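PDB 4HH8: butyrophilin subfamily 1 member A1 from Bos taurus, which probably takes part in the secretion of milk-fat droplets and probably restrains the proliferation of activated T cells, and is seen here as its two extracellular immunoglobulin-like domains. Local coordinates for residues 126-131 against 208-213; 153-158 against 204-209. The protein carries 1 engineered substitution. All blocks are in the same frame, centred on the assembly; numbering follows the deposited sequence.

Contact 1 of 2, residues 126-131 against 208-213; sequences KVAALG and NLLLGQ
The carboxamide of Asn208 meets Ala129 almost in its own plane: ND2 donates to Ala129 O at 2.8 Å, although the N-H...O angle is only 132° and the donor stands above the carbonyl plane of its acceptor. On the same side of the amide plane, beyond its ends, lie the methyl of Ala128, with CB 3.9 Å from ND2, and the backbone N of Leu211, which stands above the carbonyl plane and gives OD1 a nearly straight bond of 3.1 Å. Leu210 N adds a weak second bond to OD1. The other flat group, the amide of Gln213, is met at its oxygen end by Leu130, whose CD1 and CD2 both come to 3.6 Å from OE1, one slightly to each side of the amide plane; the two side chains cross at about a right angle. Between these groups the contact is apolar. Leu211 brings CG and both methyls round Ala128 CB, the nearest, CG, at 3.7 Å. Leu210, its CG anti to the backbone N (chi1 -163°), sends CD2 to 3.5 Å from Val127 O and alongside Lys126 CB. The turn itself is shaped by an Asx motif at Asn208 and a G1 beta bulge, with Gly212 at positive phi. The last strand of the first, V-set domain and the start of the interdomain linker are thus packed on the turn between the strands 201-208 and 213-220. One asparagine uses its oxygen to shape that turn and its nitrogen to bond the linker carbonyl, tying the second domain's turn to the chain leaving the first.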
ATOM      1  N   LYS A 126       1.892  -4.047  -2.482  1.00 34.54           N
ATOM      2  CA  LYS A 126       0.858  -3.012  -2.430  1.00 33.63           C
ATOM      3  C   LYS A 126       0.872  -2.399  -1.064  1.00 32.02           C
ATOM      4  O   LYS A 126       0.553  -3.076  -0.126  1.00 31.76           O
ATOM      5  CB  LYS A 126      -0.545  -3.604  -2.661  1.00 33.82           C
ATOM      6  CG  LYS A 126      -0.853  -4.015  -4.106  1.00 37.57           C
ATOM      7  CD  LYS A 126      -1.053  -2.832  -4.985  1.00 40.33           C
ATOM      8  CE  LYS A 126      -1.718  -3.242  -6.254  1.00 43.28           C
ATOM      9  NZ  LYS A 126      -1.893  -2.012  -7.030  1.00 45.59           N
ATOM     10  N   VAL A 127       1.165  -1.104  -0.965  1.00 31.20           N
ATOM     11  CA  VAL A 127       1.276  -0.453   0.327  1.00 31.21           C
ATOM     12  C   VAL A 127      -0.003   0.301   0.621  1.00 30.93           C
ATOM     13  O   VAL A 127      -0.616   0.846  -0.297  1.00 32.31           O
ATOM     14  CB  VAL A 127       2.489   0.523   0.420  1.00 31.49           C
ATOM     15  CG1 VAL A 127       2.495   1.162   1.782  1.00 31.44           C
ATOM     16  CG2 VAL A 127       3.820  -0.210   0.097  1.00 29.23           C
ATOM     17  N   ALA A 128      -0.390   0.327   1.888  1.00 29.52           N
ATOM     18  CA  ALA A 128      -1.591   0.995   2.310  1.00 31.06           C
ATOM     19  C   ALA A 128      -1.367   1.746   3.627  1.00 31.24           C
ATOM     20  O   ALA A 128      -0.573   1.334   4.465  1.00 31.45           O
ATOM     21  CB  ALA A 128      -2.725  -0.012   2.473  1.00 30.91           C
ATOM     22  N   ALA A 129      -2.035   2.875   3.786  1.00 31.17           N
ATOM     23  CA  ALA A 129      -2.085   3.519   5.086  1.00 31.37           C
ATOM     24  C   ALA A 129      -3.495   3.919   5.289  1.00 31.46           C
ATOM     25  O   ALA A 129      -4.171   4.356   4.356  1.00 31.90           O
ATOM     26  CB  ALA A 129      -1.199   4.730   5.136  1.00 29.90           C
ATOM     27  N   LEU A 130      -3.914   3.798   6.522  1.00 32.02           N
ATOM     28  CA  LEU A 130      -5.215   4.198   6.942  1.00 33.95           C
ATOM     29  C   LEU A 130      -5.087   5.532   7.647  1.00 34.39           C
ATOM     30  O   LEU A 130      -4.245   5.668   8.522  1.00 35.38           O
ATOM     31  CB  LEU A 130      -5.639   3.164   7.932  1.00 34.33           C
ATOM     32  CG  LEU A 130      -7.075   3.108   8.333  1.00 38.37           C
ATOM     33  CD1 LEU A 130      -7.900   2.510   7.192  1.00 38.55           C
ATOM     34  CD2 LEU A 130      -6.813   2.130   9.430  1.00 40.50           C
ATOM     35  N   GLY A 131      -5.907   6.508   7.275  1.00 34.57           N
ATOM     36  CA  GLY A 131      -5.752   7.874   7.804  1.00 33.94           C
ATOM     37  C   GLY A 131      -6.529   8.206   9.052  1.00 33.40           C
ATOM     38  O   GLY A 131      -7.012   7.306   9.738  1.00 33.15           O
ATOM     39  N   ASN A 208     -10.241   3.186   2.546  1.00 27.42           N
ATOM     40  CA  ASN A 208      -9.107   2.619   1.841  1.00 28.20           C
ATOM     41  C   ASN A 208      -9.570   1.327   1.135  1.00 29.69           C
ATOM     42  O   ASN A 208      -9.761   0.295   1.791  1.00 29.84           O
ATOM     43  CB  ASN A 208      -7.988   2.353   2.834  1.00 26.41           C
ATOM     44  CG  ASN A 208      -6.700   1.968   2.188  1.00 27.63           C
ATOM     45  OD1 ASN A 208      -6.682   1.093   1.349  1.00 30.17           O
ATOM     46  ND2 ASN A 208      -5.577   2.613   2.594  1.00 27.54           N
ATOM     47  N   LEU A 209      -9.714   1.391  -0.192  1.00 31.06           N
ATOM     48  CA  LEU A 209     -10.232   0.283  -1.036  1.00 33.31           C
ATOM     49  C   LEU A 209      -9.321  -0.951  -1.080  1.00 34.97           C
ATOM     50  O   LEU A 209      -9.787  -2.067  -1.201  1.00 35.63           O
ATOM     51  CB  LEU A 209     -10.457   0.772  -2.461  1.00 33.20           C
ATOM     52  CG  LEU A 209     -11.451   1.930  -2.522  1.00 32.85           C
ATOM     53  CD1 LEU A 209     -11.600   2.361  -3.960  1.00 29.73           C
ATOM     54  CD2 LEU A 209     -12.752   1.421  -1.994  1.00 30.86           C
ATOM     55  N   LEU A 210      -8.028  -0.722  -0.920  1.00 36.40           N
ATOM     56  CA  LEU A 210      -7.025  -1.752  -0.880  1.00 37.94           C
ATOM     57  C   LEU A 210      -7.094  -2.602   0.403  1.00 38.87           C
ATOM     58  O   LEU A 210      -7.016  -3.841   0.346  1.00 40.41           O
ATOM     59  CB  LEU A 210      -5.677  -1.057  -0.998  1.00 38.26           C
ATOM     60  CG  LEU A 210      -4.428  -1.816  -1.377  1.00 40.93           C
ATOM     61  CD1 LEU A 210      -4.668  -2.799  -2.561  1.00 43.04           C
ATOM     62  CD2 LEU A 210      -3.378  -0.766  -1.728  1.00 42.80           C
ATOM     63  N   LEU A 211      -7.244  -1.953   1.553  1.00 38.38           N
ATOM     64  CA  LEU A 211      -7.507  -2.672   2.807  1.00 37.92           C
ATOM     65  C   LEU A 211      -8.956  -3.102   3.000  1.00 37.83           C
ATOM     66  O   LEU A 211      -9.215  -3.971   3.822  1.00 38.95           O
ATOM     67  CB  LEU A 211      -7.096  -1.828   4.028  1.00 37.75           C
ATOM     68  CG  LEU A 211      -5.628  -1.429   4.195  1.00 36.03           C
ATOM     69  CD1 LEU A 211      -5.445  -0.514   5.374  1.00 32.70           C
ATOM     70  CD2 LEU A 211      -4.741  -2.648   4.345  1.00 35.02           C
ATOM     71  N   GLY A 212      -9.901  -2.494   2.280  1.00 37.17           N
ATOM     72  CA  GLY A 212     -11.320  -2.720   2.536  1.00 35.97           C
ATOM     73  C   GLY A 212     -11.676  -2.240   3.946  1.00 36.59           C
ATOM     74  O   GLY A 212     -12.401  -2.938   4.698  1.00 36.07           O
ATOM     75  N   GLN A 213     -11.165  -1.061   4.311  1.00 34.91           N
ATOM     76  CA  GLN A 213     -11.411  -0.470   5.631  1.00 34.98           C
ATOM     77  C   GLN A 213     -11.807   1.007   5.513  1.00 34.60           C
ATOM     78  O   GLN A 213     -11.218   1.757   4.731  1.00 35.03           O
ATOM     79  CB  GLN A 213     -10.179  -0.590   6.535  1.00 34.83           C
ATOM     80  CG  GLN A 213      -9.688  -2.024   6.821  1.00 37.33           C
ATOM     81  CD  GLN A 213      -8.435  -2.053   7.694  1.00 42.11           C
ATOM     82  OE1 GLN A 213      -7.899  -1.010   8.056  1.00 47.62           O
ATOM     83  NE2 GLN A 213      -7.963  -3.252   8.036  1.00 45.31           N
TER

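Contact 2 of 2, residues 153-158 against 204-209; sequences VGWYPE and CAIRNL. Engineered in segment 204-209: Ala205 (natural residue Cys).
Trp155 and Ile206 make the apolar part of the contact. Ile206 CG2 sits over one face of the indole in a CH-pi contact, 3.5 Å from the centroid of the six-membered ring and 19° off its normal, while CB approaches CZ2 at 3.6 Å. Trp155 CG lies anti to its own carbonyl carbon (chi1 -59°), which carries the benzo ring across to strand 201-208; there Asn208 CB packs 4.0 Å from CE3. With an alanine here in place of the indole, Ile206 CG2 would probably lose the face it rests on, and Ser152 OG its NE1 partner. The polar part runs along the chain beyond the ring. Asn208 ND2 gives Tyr156 O a weak bond of 2.6 Å, a second acceptor besides Ala129 O, and a water bridges the segments by donating to Glu158 O and accepting from Leu209 N at 3.0 Å. The segments 153-155 and 204-208 belong to the two facing sheets of the sandwich of the second, Ig-C-like domain; the axes of these two short segments approach to 9.4 Å, with their directions 34° apart. The Cys150-Cys204 disulfide joins the same strands deeper in, and Val188 of strand 186-194 also packs on Ile206.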
ATOM      1  N   VAL A 153      -6.652  12.968   6.874  1.00 27.99           N
ATOM      2  CA  VAL A 153      -5.232  13.108   6.643  1.00 28.64           C
ATOM      3  C   VAL A 153      -4.598  11.720   6.662  1.00 28.40           C
ATOM      4  O   VAL A 153      -4.996  10.890   7.476  1.00 28.69           O
ATOM      5  CB  VAL A 153      -4.705  13.992   7.810  1.00 30.08           C
ATOM      6  CG1 VAL A 153      -3.294  13.641   8.248  1.00 31.07           C
ATOM      7  CG2 VAL A 153      -4.874  15.484   7.472  1.00 30.91           C
ATOM      8  N   GLY A 154      -3.653  11.439   5.757  1.00 28.68           N
ATOM      9  CA  GLY A 154      -2.765  10.252   5.906  1.00 28.70           C
ATOM     10  C   GLY A 154      -3.166   8.923   5.232  1.00 29.01           C
ATOM     11  O   GLY A 154      -2.853   7.834   5.727  1.00 30.26           O
ATOM     12  N   TRP A 155      -3.822   8.983   4.085  1.00 27.74           N
ATOM     13  CA  TRP A 155      -4.285   7.763   3.439  1.00 27.50           C
ATOM     14  C   TRP A 155      -3.352   7.382   2.344  1.00 26.60           C
ATOM     15  O   TRP A 155      -2.812   8.244   1.680  1.00 27.19           O
ATOM     16  CB  TRP A 155      -5.683   7.944   2.861  1.00 27.56           C
ATOM     17  CG  TRP A 155      -6.649   8.306   3.896  1.00 28.84           C
ATOM     18  CD1 TRP A 155      -6.809   9.546   4.464  1.00 28.80           C
ATOM     19  CD2 TRP A 155      -7.551   7.424   4.573  1.00 28.50           C
ATOM     20  NE1 TRP A 155      -7.785   9.486   5.422  1.00 30.77           N
ATOM     21  CE2 TRP A 155      -8.262   8.202   5.509  1.00 28.39           C
ATOM     22  CE3 TRP A 155      -7.877   6.064   4.431  1.00 27.30           C
ATOM     23  CZ2 TRP A 155      -9.249   7.657   6.342  1.00 26.76           C
ATOM     24  CZ3 TRP A 155      -8.868   5.526   5.250  1.00 26.88           C
ATOM     25  CH2 TRP A 155      -9.515   6.313   6.215  1.00 25.71           C
ATOM     26  N   TYR A 156      -3.187   6.086   2.135  1.00 25.60           N
ATOM     27  CA  TYR A 156      -2.476   5.630   0.980  1.00 25.38           C
ATOM     28  C   TYR A 156      -3.119   4.330   0.505  1.00 25.61           C
ATOM     29  O   TYR A 156      -3.428   3.479   1.325  1.00 27.24           O
ATOM     30  CB  TYR A 156      -0.956   5.493   1.257  1.00 24.99           C
ATOM     31  CG  TYR A 156      -0.217   5.353  -0.045  1.00 26.78           C
ATOM     32  CD1 TYR A 156       0.219   6.488  -0.751  1.00 28.37           C
ATOM     33  CD2 TYR A 156      -0.044   4.103  -0.628  1.00 29.31           C
ATOM     34  CE1 TYR A 156       0.864   6.357  -1.977  1.00 31.14           C
ATOM     35  CE2 TYR A 156       0.589   3.969  -1.861  1.00 33.35           C
ATOM     36  CZ  TYR A 156       1.021   5.093  -2.523  1.00 33.29           C
ATOM     37  OH  TYR A 156       1.638   4.938  -3.730  1.00 39.71           O
ATOM     38  N   PRO A 157      -3.400   4.186  -0.801  1.00 26.07           N
ATOM     39  CA  PRO A 157      -3.260   5.183  -1.861  1.00 26.73           C
ATOM     40  C   PRO A 157      -4.415   6.182  -1.769  1.00 26.86           C
ATOM     41  O   PRO A 157      -4.937   6.416  -0.665  1.00 27.29           O
ATOM     42  CB  PRO A 157      -3.290   4.322  -3.165  1.00 27.10           C
ATOM     43  CG  PRO A 157      -4.300   3.104  -2.762  1.00 26.11           C
ATOM     44  CD  PRO A 157      -3.895   2.868  -1.302  1.00 26.18           C
ATOM     45  N   GLU A 158      -4.791   6.807  -2.895  1.00 27.57           N
ATOM     46  CA  GLU A 158      -5.933   7.706  -2.924  1.00 26.92           C
ATOM     47  C   GLU A 158      -7.143   7.006  -2.281  1.00 26.57           C
ATOM     48  O   GLU A 158      -7.544   5.934  -2.721  1.00 26.72           O
ATOM     49  CB  GLU A 158      -6.264   8.106  -4.369  1.00 27.04           C
ATOM     50  CG  GLU A 158      -5.197   9.002  -5.050  1.00 28.95           C
ATOM     51  CD  GLU A 158      -4.053   8.208  -5.761  1.00 29.89           C
ATOM     52  OE1 GLU A 158      -3.789   7.022  -5.465  1.00 30.80           O
ATOM     53  OE2 GLU A 158      -3.423   8.773  -6.658  1.00 32.57           O
ATOM     54  N   CYS A 204     -20.028  11.050   6.290  1.00 35.34           N
ATOM     55  CA  CYS A 204     -18.959  11.064   5.326  1.00 33.62           C
ATOM     56  C   CYS A 204     -18.129   9.846   5.668  1.00 32.45           C
ATOM     57  O   CYS A 204     -17.766   9.682   6.816  1.00 33.35           O
ATOM     58  CB  CYS A 204     -18.116  12.346   5.488  1.00 33.55           C
ATOM     59  SG  CYS A 204     -16.552  12.332   4.497  1.00 35.33           S
ATOM     60  N   ALA A 205     -17.840   8.984   4.695  1.00 30.37           N
ATOM     61  CA  ALA A 205     -16.987   7.844   4.936  1.00 29.31           C
ATOM     62  C   ALA A 205     -15.775   7.978   4.068  1.00 28.62           C
ATOM     63  O   ALA A 205     -15.895   8.313   2.892  1.00 29.41           O
ATOM     64  CB  ALA A 205     -17.707   6.511   4.628  1.00 29.01           C
ATOM     65  N   ILE A 206     -14.606   7.719   4.643  1.00 26.98           N
ATOM     66  CA  ILE A 206     -13.406   7.688   3.882  1.00 25.68           C
ATOM     67  C   ILE A 206     -12.950   6.239   3.858  1.00 26.03           C
ATOM     68  O   ILE A 206     -12.754   5.645   4.909  1.00 26.31           O
ATOM     69  CB  ILE A 206     -12.245   8.548   4.541  1.00 25.25           C
ATOM     70  CG1 ILE A 206     -12.701   9.979   4.916  1.00 23.82           C
ATOM     71  CG2 ILE A 206     -11.067   8.585   3.655  1.00 21.09           C
ATOM     72  CD1 ILE A 206     -13.133  10.851   3.759  1.00 29.50           C
ATOM     73  N   ARG A 207     -12.701   5.683   2.688  1.00 25.31           N
ATOM     74  CA  ARG A 207     -12.385   4.272   2.651  1.00 26.62           C
ATOM     75  C   ARG A 207     -11.093   3.999   1.940  1.00 26.67           C
ATOM     76  O   ARG A 207     -10.888   4.481   0.838  1.00 26.97           O
ATOM     77  CB  ARG A 207     -13.538   3.547   1.918  1.00 26.48           C
ATOM     78  CG  ARG A 207     -13.392   2.028   1.871  1.00 29.89           C
ATOM     79  CD  ARG A 207     -14.642   1.407   1.261  1.00 34.38           C
ATOM     80  NE  ARG A 207     -14.525  -0.038   1.119  1.00 37.44           N
ATOM     81  CZ  ARG A 207     -14.846  -0.912   2.069  1.00 37.30           C
ATOM     82  NH1 ARG A 207     -15.283  -0.490   3.261  1.00 36.37           N
ATOM     83  NH2 ARG A 207     -14.726  -2.206   1.827  1.00 36.61           N
ATOM     84  N   ASN A 208     -10.241   3.186   2.546  1.00 27.42           N
ATOM     85  CA  ASN A 208      -9.107   2.619   1.841  1.00 28.20           C
ATOM     86  C   ASN A 208      -9.570   1.327   1.135  1.00 29.69           C
ATOM     87  O   ASN A 208      -9.761   0.295   1.791  1.00 29.84           O
ATOM     88  CB  ASN A 208      -7.988   2.353   2.834  1.00 26.41           C
ATOM     89  CG  ASN A 208      -6.700   1.968   2.188  1.00 27.63           C
ATOM     90  OD1 ASN A 208      -6.682   1.093   1.349  1.00 30.17           O
ATOM     91  ND2 ASN A 208      -5.577   2.613   2.594  1.00 27.54           N
ATOM     92  N   LEU A 209      -9.714   1.391  -0.192  1.00 31.06           N
ATOM     93  CA  LEU A 209     -10.232   0.283  -1.036  1.00 33.31           C
ATOM     94  C   LEU A 209      -9.321  -0.951  -1.080  1.00 34.97           C
ATOM     95  O   LEU A 209      -9.787  -2.067  -1.201  1.00 35.63           O
ATOM     96  CB  LEU A 209     -10.457   0.772  -2.461  1.00 33.20           C
ATOM     97  CG  LEU A 209     -11.451   1.930  -2.522  1.00 32.85           C
ATOM     98  CD1 LEU A 209     -11.600   2.361  -3.960  1.00 29.73           C
ATOM     99  CD2 LEU A 209     -12.752   1.421  -1.994  1.00 30.86           C
TER
HETATM  100  O   HOH W   1      -8.104   3.405  -1.798  1.00 28.75           O

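How the contacts relate
Contact 1 joins the two domains, whereas contact 2 closes one end of the second domain's sandwich, and Asn208 belongs to both. Each is partly buried, but contact 1 spreads to exposed Leu130 and Gln213, while none of the touching residues of contact 2 is exposed. Their chemistry follows: small and branched aliphatic groups round a linker in the first, an aromatic face between sheets plus a bridging water in the second. In each, the Asn208 amide bonds a backbone carbonyl, weakly in contact 2. The segments 126-131 and 153-158 also meet directly, through a probable hydrogen bond from Ala129 N to Tyr156 O (2.9 Å), so linker, strand end and turn come together at the domain junction.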